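Local coordinates for protein acyl-coenzyme A oxidase 3 (Yarrowia lipolytica, PDB 5YS9) that oxidises aliphatic acyl-CoA thioesters to trans-2-enoyl-CoA with FAD, passing electrons to oxygen to give hydrogen peroxide in peroxisomal fatty acid beta-oxidation, at residues 521-532 against 542-553. Numbering follows the deposited sequence.
Sequences AIQRATDKFVEL and AFEELSQQRFQC
Ile522 O is gripped by two donors, Thr526 N and Thr526 OG1, which reach it from opposite faces of its carbonyl plane; Thr526 OG1 lies 2.6 Å from Ile522 O. Across from this turn, Cys553 SG packs against Ile522 CG1 (3.7 Å) and the methyl of Ala525. Here segments 521-532 and 547-553, axes 9.7 Å apart and at 153°, run side by side as parts of helices 507-534 and 547-573, the near-antiparallel arms of a helical hairpin in the C-terminal, all-helical part of the oxidase. The second arm is interrupted at Leu546, the N-cap residue of its later helix. The Leu546 side chain points into the interface, Leu546 CD1 lying 3.8 Å from Phe529 CA and Leu546 CD2 against Lys528 CD; Lys528 NZ forms a salt bridge with Asp613 of the second subunit. Phe529, with CG anti to the backbone N (chi1 170°), swings its ring toward Phe543 in an offset stack, planes at 30°; Phe529 CE2 sits over one face of the Phe543 ring, 3.3 Å from Phe543 CZ. A serine replacing Phe543 would probably leave Phe529 without its stacking partner and open a gap beside helix 458-477, where Arg467 also touches Phe543. Ala542 CB fits against Phe529 CD2 (3.8 Å), while Leu532 CD1 meets Leu546 CD1 tip to tip at 4.2 Å.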
ATOM      1  N   ALA A 521     -29.306   4.181   1.071  1.00 37.95           N
ATOM      2  CA  ALA A 521     -28.682   3.149   0.287  1.00 39.52           C
ATOM      3  C   ALA A 521     -29.284   1.777   0.608  1.00 39.05           C
ATOM      4  O   ALA A 521     -29.571   0.999  -0.301  1.00 38.08           O
ATOM      5  CB  ALA A 521     -27.184   3.160   0.547  1.00 41.60           C
ATOM      6  N   ILE A 522     -29.499   1.503   1.892  1.00 38.81           N
ATOM      7  CA  ILE A 522     -30.056   0.208   2.326  1.00 41.59           C
ATOM      8  C   ILE A 522     -31.534  -0.000   1.934  1.00 42.95           C
ATOM      9  O   ILE A 522     -31.913  -1.088   1.473  1.00 39.17           O
ATOM     10  CB  ILE A 522     -29.912   0.027   3.855  1.00 43.43           C
ATOM     11  CG1 ILE A 522     -28.438  -0.072   4.208  1.00 41.14           C
ATOM     12  CG2 ILE A 522     -30.687  -1.213   4.361  1.00 43.26           C
ATOM     13  CD1 ILE A 522     -28.128   0.118   5.673  1.00 42.97           C
ATOM     14  N   GLN A 523     -32.374   1.014   2.138  1.00 43.53           N
ATOM     15  CA  GLN A 523     -33.784   0.902   1.700  1.00 43.50           C
ATOM     16  C   GLN A 523     -33.886   0.681   0.176  1.00 45.12           C
ATOM     17  O   GLN A 523     -34.685  -0.165  -0.267  1.00 50.21           O
ATOM     18  CB  GLN A 523     -34.626   2.114   2.114  1.00 41.62           C
ATOM     19  CG  GLN A 523     -34.698   2.429   3.624  1.00 42.03           C
ATOM     20  CD  GLN A 523     -35.461   1.431   4.464  1.00 37.98           C
ATOM     21  OE1 GLN A 523     -36.149   0.574   3.937  1.00 40.72           O
ATOM     22  NE2 GLN A 523     -35.341   1.544   5.788  1.00 36.39           N
ATOM     23  N   ARG A 524     -33.082   1.390  -0.621  1.00 43.84           N
ATOM     24  CA  ARG A 524     -33.183   1.248  -2.100  1.00 49.39           C
ATOM     25  C   ARG A 524     -32.684  -0.130  -2.536  1.00 46.06           C
ATOM     26  O   ARG A 524     -33.323  -0.809  -3.353  1.00 45.61           O
ATOM     27  CB  ARG A 524     -32.469   2.387  -2.858  1.00 50.19           C
ATOM     28  CG  ARG A 524     -33.383   3.612  -3.061  1.00 57.10           C
ATOM     29  CD  ARG A 524     -32.671   4.900  -3.493  1.00 63.01           C
ATOM     30  NE  ARG A 524     -31.258   4.649  -3.795  1.00 66.02           N
ATOM     31  CZ  ARG A 524     -30.204   5.060  -3.078  1.00 62.74           C
ATOM     32  NH1 ARG A 524     -30.327   5.840  -2.009  1.00 62.11           N
ATOM     33  NH2 ARG A 524     -28.991   4.694  -3.466  1.00 62.58           N
ATOM     34  N   ALA A 525     -31.582  -0.557  -1.934  1.00 40.69           N
ATOM     35  CA  ALA A 525     -31.048  -1.906  -2.170  1.00 43.38           C
ATOM     36  C   ALA A 525     -32.037  -2.989  -1.738  1.00 39.03           C
ATOM     37  O   ALA A 525     -32.177  -3.985  -2.416  1.00 39.98           O
ATOM     38  CB  ALA A 525     -29.699  -2.105  -1.467  1.00 41.05           C
ATOM     39  N   THR A 526     -32.696  -2.800  -0.607  1.00 37.32           N
ATOM     40  CA  THR A 526     -33.712  -3.740  -0.175  1.00 38.98           C
ATOM     41  C   THR A 526     -34.914  -3.737  -1.144  1.00 41.80           C
ATOM     42  O   THR A 526     -35.389  -4.814  -1.499  1.00 37.11           O
ATOM     43  CB  THR A 526     -34.161  -3.457   1.246  1.00 37.54           C
ATOM     44  OG1 THR A 526     -33.015  -3.403   2.101  1.00 33.99           O
ATOM     45  CG2 THR A 526     -35.100  -4.566   1.736  1.00 43.12           C
ATOM     46  N   ASP A 527     -35.356  -2.550  -1.594  1.00 43.52           N
ATOM     47  CA  ASP A 527     -36.424  -2.445  -2.630  1.00 45.96           C
ATOM     48  C   ASP A 527     -36.087  -3.247  -3.895  1.00 51.87           C
ATOM     49  O   ASP A 527     -36.961  -3.974  -4.410  1.00 52.89           O
ATOM     50  CB  ASP A 527     -36.706  -0.987  -3.078  1.00 41.74           C
ATOM     51  CG  ASP A 527     -37.373  -0.144  -1.995  1.00 43.89           C
ATOM     52  OD1 ASP A 527     -37.907  -0.698  -1.019  1.00 45.32           O
ATOM     53  OD2 ASP A 527     -37.324   1.097  -2.097  1.00 44.48           O
ATOM     54  N   LYS A 528     -34.857  -3.081  -4.404  1.00 49.00           N
ATOM     55  CA  LYS A 528     -34.403  -3.764  -5.631  1.00 48.56           C
ATOM     56  C   LYS A 528     -34.354  -5.275  -5.463  1.00 45.26           C
ATOM     57  O   LYS A 528     -34.602  -6.025  -6.409  1.00 45.43           O
ATOM     58  CB  LYS A 528     -33.004  -3.292  -6.071  1.00 49.99           C
ATOM     59  CG  LYS A 528     -32.919  -1.918  -6.706  1.00 52.95           C
ATOM     60  CD  LYS A 528     -31.513  -1.655  -7.274  1.00 61.81           C
ATOM     61  CE  LYS A 528     -31.496  -1.003  -8.658  1.00 62.53           C
ATOM     62  NZ  LYS A 528     -31.547   0.481  -8.555  1.00 61.15           N
ATOM     63  N   PHE A 529     -33.986  -5.710  -4.264  1.00 45.87           N
ATOM     64  CA  PHE A 529     -33.919  -7.124  -3.926  1.00 45.56           C
ATOM     65  C   PHE A 529     -35.309  -7.735  -3.994  1.00 48.36           C
ATOM     66  O   PHE A 529     -35.475  -8.877  -4.419  1.00 49.12           O
ATOM     67  CB  PHE A 529     -33.367  -7.287  -2.515  1.00 43.93           C
ATOM     68  CG  PHE A 529     -33.489  -8.669  -1.984  1.00 43.40           C
ATOM     69  CD1 PHE A 529     -34.632  -9.070  -1.324  1.00 42.71           C
ATOM     70  CD2 PHE A 529     -32.463  -9.575  -2.152  1.00 46.46           C
ATOM     71  CE1 PHE A 529     -34.747 -10.339  -0.798  1.00 42.28           C
ATOM     72  CE2 PHE A 529     -32.573 -10.867  -1.646  1.00 48.36           C
ATOM     73  CZ  PHE A 529     -33.723 -11.247  -0.953  1.00 45.39           C
ATOM     74  N   VAL A 530     -36.287  -6.967  -3.508  1.00 47.69           N
ATOM     75  CA  VAL A 530     -37.698  -7.320  -3.603  1.00 51.23           C
ATOM     76  C   VAL A 530     -38.197  -7.336  -5.078  1.00 50.73           C
ATOM     77  O   VAL A 530     -38.898  -8.269  -5.454  1.00 50.66           O
ATOM     78  CB  VAL A 530     -38.587  -6.442  -2.662  1.00 50.97           C
ATOM     79  CG1 VAL A 530     -40.071  -6.722  -2.852  1.00 46.88           C
ATOM     80  CG2 VAL A 530     -38.234  -6.678  -1.200  1.00 53.69           C
ATOM     81  N   GLU A 531     -37.846  -6.346  -5.904  1.00 49.76           N
ATOM     82  CA  GLU A 531     -38.235  -6.392  -7.322  1.00 55.28           C
ATOM     83  C   GLU A 531     -37.616  -7.632  -7.990  1.00 58.40           C
ATOM     84  O   GLU A 531     -38.253  -8.275  -8.839  1.00 58.19           O
ATOM     85  CB  GLU A 531     -37.797  -5.147  -8.111  1.00 54.91           C
ATOM     86  CG  GLU A 531     -38.524  -3.835  -7.819  1.00 64.05           C
ATOM     87  CD  GLU A 531     -37.782  -2.613  -8.423  1.00 74.92           C
ATOM     88  OE1 GLU A 531     -37.630  -1.568  -7.732  1.00 73.75           O
ATOM     89  OE2 GLU A 531     -37.315  -2.712  -9.597  1.00 73.84           O
ATOM     90  N   LEU A 532     -36.379  -7.956  -7.613  1.00 57.35           N
ATOM     91  CA  LEU A 532     -35.633  -9.002  -8.305  1.00 59.95           C
ATOM     92  C   LEU A 532     -36.081 -10.405  -7.917  1.00 54.09           C
ATOM     93  O   LEU A 532     -36.056 -11.304  -8.770  1.00 51.06           O
ATOM     94  CB  LEU A 532     -34.120  -8.829  -8.109  1.00 63.24           C
ATOM     95  CG  LEU A 532     -33.450  -7.740  -8.962  1.00 60.07           C
ATOM     96  CD1 LEU A 532     -32.066  -7.498  -8.393  1.00 58.29           C
ATOM     97  CD2 LEU A 532     -33.363  -8.091 -10.443  1.00 56.47           C
ATOM     98  N   ALA A 542     -30.240 -12.732  -6.498  1.00 53.60           N
ATOM     99  CA  ALA A 542     -30.556 -11.330  -6.274  1.00 50.41           C
ATOM    100  C   ALA A 542     -29.413 -10.606  -5.557  1.00 49.44           C
ATOM    101  O   ALA A 542     -29.008  -9.533  -5.990  1.00 52.30           O
ATOM    102  CB  ALA A 542     -31.850 -11.222  -5.476  1.00 52.48           C
ATOM    103  N   PHE A 543     -28.899 -11.193  -4.470  1.00 46.10           N
ATOM    104  CA  PHE A 543     -27.740 -10.633  -3.770  1.00 45.86           C
ATOM    105  C   PHE A 543     -26.502 -10.476  -4.698  1.00 47.01           C
ATOM    106  O   PHE A 543     -25.802  -9.446  -4.645  1.00 42.09           O
ATOM    107  CB  PHE A 543     -27.392 -11.492  -2.546  1.00 43.09           C
ATOM    108  CG  PHE A 543     -28.395 -11.408  -1.447  1.00 43.06           C
ATOM    109  CD1 PHE A 543     -28.812 -10.168  -0.944  1.00 42.39           C
ATOM    110  CD2 PHE A 543     -28.923 -12.573  -0.865  1.00 46.98           C
ATOM    111  CE1 PHE A 543     -29.741 -10.100   0.098  1.00 40.47           C
ATOM    112  CE2 PHE A 543     -29.848 -12.508   0.187  1.00 40.38           C
ATOM    113  CZ  PHE A 543     -30.251 -11.270   0.662  1.00 40.61           C
ATOM    114  N   GLU A 544     -26.272 -11.469  -5.569  1.00 49.18           N
ATOM    115  CA  GLU A 544     -25.184 -11.420  -6.574  1.00 52.04           C
ATOM    116  C   GLU A 544     -25.388 -10.240  -7.549  1.00 52.41           C
ATOM    117  O   GLU A 544     -24.454  -9.467  -7.809  1.00 57.05           O
ATOM    118  CB  GLU A 544     -25.085 -12.721  -7.376  1.00 55.33           C
ATOM    119  CG  GLU A 544     -24.931 -14.005  -6.565  1.00 62.91           C
ATOM    120  CD  GLU A 544     -23.508 -14.509  -6.514  1.00 68.55           C
ATOM    121  OE1 GLU A 544     -23.070 -15.115  -7.543  1.00 61.20           O
ATOM    122  OE2 GLU A 544     -22.871 -14.282  -5.443  1.00 64.27           O
ATOM    123  N   GLU A 545     -26.599 -10.108  -8.080  1.00 47.59           N
ATOM    124  CA  GLU A 545     -26.971  -8.928  -8.880  1.00 53.60           C
ATOM    125  C   GLU A 545     -26.727  -7.601  -8.171  1.00 48.74           C
ATOM    126  O   GLU A 545     -26.567  -6.594  -8.851  1.00 50.77           O
ATOM    127  CB  GLU A 545     -28.465  -8.957  -9.301  1.00 57.64           C
ATOM    128  CG  GLU A 545     -28.788  -9.806 -10.523  1.00 63.41           C
ATOM    129  CD  GLU A 545     -27.971  -9.411 -11.737  1.00 69.21           C
ATOM    130  OE1 GLU A 545     -27.669  -8.199 -11.899  1.00 61.52           O
ATOM    131  OE2 GLU A 545     -27.616 -10.325 -12.512  1.00 73.57           O
ATOM    132  N   LEU A 546     -26.759  -7.608  -6.833  1.00 43.72           N
ATOM    133  CA  LEU A 546     -26.596  -6.414  -6.006  1.00 44.68           C
ATOM    134  C   LEU A 546     -25.279  -6.376  -5.214  1.00 44.04           C
ATOM    135  O   LEU A 546     -25.229  -5.867  -4.076  1.00 48.70           O
ATOM    136  CB  LEU A 546     -27.780  -6.321  -5.035  1.00 46.83           C
ATOM    137  CG  LEU A 546     -29.140  -6.127  -5.729  1.00 46.46           C
ATOM    138  CD1 LEU A 546     -30.291  -6.406  -4.770  1.00 46.79           C
ATOM    139  CD2 LEU A 546     -29.221  -4.730  -6.317  1.00 44.77           C
ATOM    140  N   SER A 547     -24.222  -6.903  -5.827  1.00 39.29           N
ATOM    141  CA  SER A 547     -22.905  -6.961  -5.213  1.00 37.67           C
ATOM    142  C   SER A 547     -22.300  -5.598  -4.898  1.00 37.69           C
ATOM    143  O   SER A 547     -21.771  -5.417  -3.791  1.00 38.65           O
ATOM    144  CB  SER A 547     -21.969  -7.758  -6.081  1.00 36.12           C
ATOM    145  OG  SER A 547     -22.379  -9.094  -6.020  1.00 39.19           O
ATOM    146  N   GLN A 548     -22.390  -4.656  -5.845  1.00 37.37           N
ATOM    147  CA  GLN A 548     -21.934  -3.286  -5.640  1.00 40.27           C
ATOM    148  C   GLN A 548     -22.780  -2.629  -4.526  1.00 41.87           C
ATOM    149  O   GLN A 548     -22.228  -1.992  -3.624  1.00 44.21           O
ATOM    150  CB  GLN A 548     -21.966  -2.490  -6.958  1.00 44.06           C
ATOM    151  CG  GLN A 548     -21.739  -0.969  -6.865  1.00 52.68           C
ATOM    152  CD  GLN A 548     -20.345  -0.564  -6.334  1.00 61.81           C
ATOM    153  OE1 GLN A 548     -19.495  -1.412  -6.015  1.00 60.73           O
ATOM    154  NE2 GLN A 548     -20.113   0.753  -6.230  1.00 62.54           N
ATOM    155  N   GLN A 549     -24.101  -2.815  -4.563  1.00 40.48           N
ATOM    156  CA  GLN A 549     -24.987  -2.208  -3.564  1.00 40.89           C
ATOM    157  C   GLN A 549     -24.698  -2.804  -2.178  1.00 38.60           C
ATOM    158  O   GLN A 549     -24.585  -2.068  -1.214  1.00 36.96           O
ATOM    159  CB  GLN A 549     -26.469  -2.386  -3.935  1.00 41.43           C
ATOM    160  CG  GLN A 549     -26.936  -1.616  -5.167  1.00 39.97           C
ATOM    161  CD  GLN A 549     -26.517  -2.222  -6.500  1.00 40.18           C
ATOM    162  OE1 GLN A 549     -26.003  -3.323  -6.561  1.00 38.68           O
ATOM    163  NE2 GLN A 549     -26.726  -1.482  -7.573  1.00 40.13           N
ATOM    164  N   ARG A 550     -24.518  -4.115  -2.075  1.00 35.78           N
ATOM    165  CA  ARG A 550     -24.192  -4.709  -0.756  1.00 39.84           C
ATOM    166  C   ARG A 550     -22.903  -4.184  -0.129  1.00 41.14           C
ATOM    167  O   ARG A 550     -22.860  -3.906   1.073  1.00 44.15           O
ATOM    168  CB  ARG A 550     -24.065  -6.220  -0.850  1.00 43.51           C
ATOM    169  CG  ARG A 550     -25.384  -6.948  -0.872  1.00 45.71           C
ATOM    170  CD  ARG A 550     -25.118  -8.438  -0.829  1.00 47.86           C
ATOM    171  NE  ARG A 550     -24.590  -8.965  -2.095  1.00 47.05           N
ATOM    172  CZ  ARG A 550     -23.701  -9.964  -2.195  1.00 45.86           C
ATOM    173  NH1 ARG A 550     -23.154 -10.521  -1.119  1.00 43.95           N
ATOM    174  NH2 ARG A 550     -23.299 -10.368  -3.394  1.00 44.72           N
ATOM    175  N   PHE A 551     -21.854  -4.080  -0.955  1.00 40.13           N
ATOM    176  CA  PHE A 551     -20.596  -3.479  -0.565  1.00 37.68           C
ATOM    177  C   PHE A 551     -20.757  -2.026  -0.123  1.00 35.73           C
ATOM    178  O   PHE A 551     -20.237  -1.639   0.937  1.00 35.10           O
ATOM    179  CB  PHE A 551     -19.520  -3.554  -1.691  1.00 38.69           C
ATOM    180  CG  PHE A 551     -18.148  -3.147  -1.211  1.00 36.01           C
ATOM    181  CD1 PHE A 551     -17.757  -1.833  -1.231  1.00 35.24           C
ATOM    182  CD2 PHE A 551     -17.308  -4.076  -0.630  1.00 39.64           C
ATOM    183  CE1 PHE A 551     -16.535  -1.442  -0.734  1.00 34.91           C
ATOM    184  CE2 PHE A 551     -16.071  -3.696  -0.121  1.00 38.75           C
ATOM    185  CZ  PHE A 551     -15.692  -2.374  -0.172  1.00 36.84           C
ATOM    186  N   GLN A 552     -21.450  -1.226  -0.938  1.00 36.05           N
ATOM    187  CA  GLN A 552     -21.739   0.185  -0.599  1.00 38.12           C
ATOM    188  C   GLN A 552     -22.502   0.317   0.754  1.00 39.28           C
ATOM    189  O   GLN A 552     -22.125   1.125   1.634  1.00 41.30           O
ATOM    190  CB  GLN A 552     -22.515   0.876  -1.738  1.00 41.24           C
ATOM    191  CG  GLN A 552     -21.700   1.321  -2.930  1.00 42.17           C
ATOM    192  CD  GLN A 552     -20.885   2.571  -2.624  1.00 48.42           C
ATOM    193  OE1 GLN A 552     -19.644   2.537  -2.672  1.00 39.39           O
ATOM    194  NE2 GLN A 552     -21.576   3.680  -2.290  1.00 47.56           N
ATOM    195  N   CYS A 553     -23.544  -0.486   0.932  1.00 35.02           N
ATOM    196  CA  CYS A 553     -24.236  -0.528   2.209  1.00 36.53           C
ATOM    197  C   CYS A 553     -23.299  -0.823   3.359  1.00 36.95           C
ATOM    198  O   CYS A 553     -23.336  -0.131   4.372  1.00 40.25           O
ATOM    199  CB  CYS A 553     -25.366  -1.537   2.179  1.00 38.87           C
ATOM    200  SG  CYS A 553     -26.749  -1.046   1.104  1.00 41.40           S
TER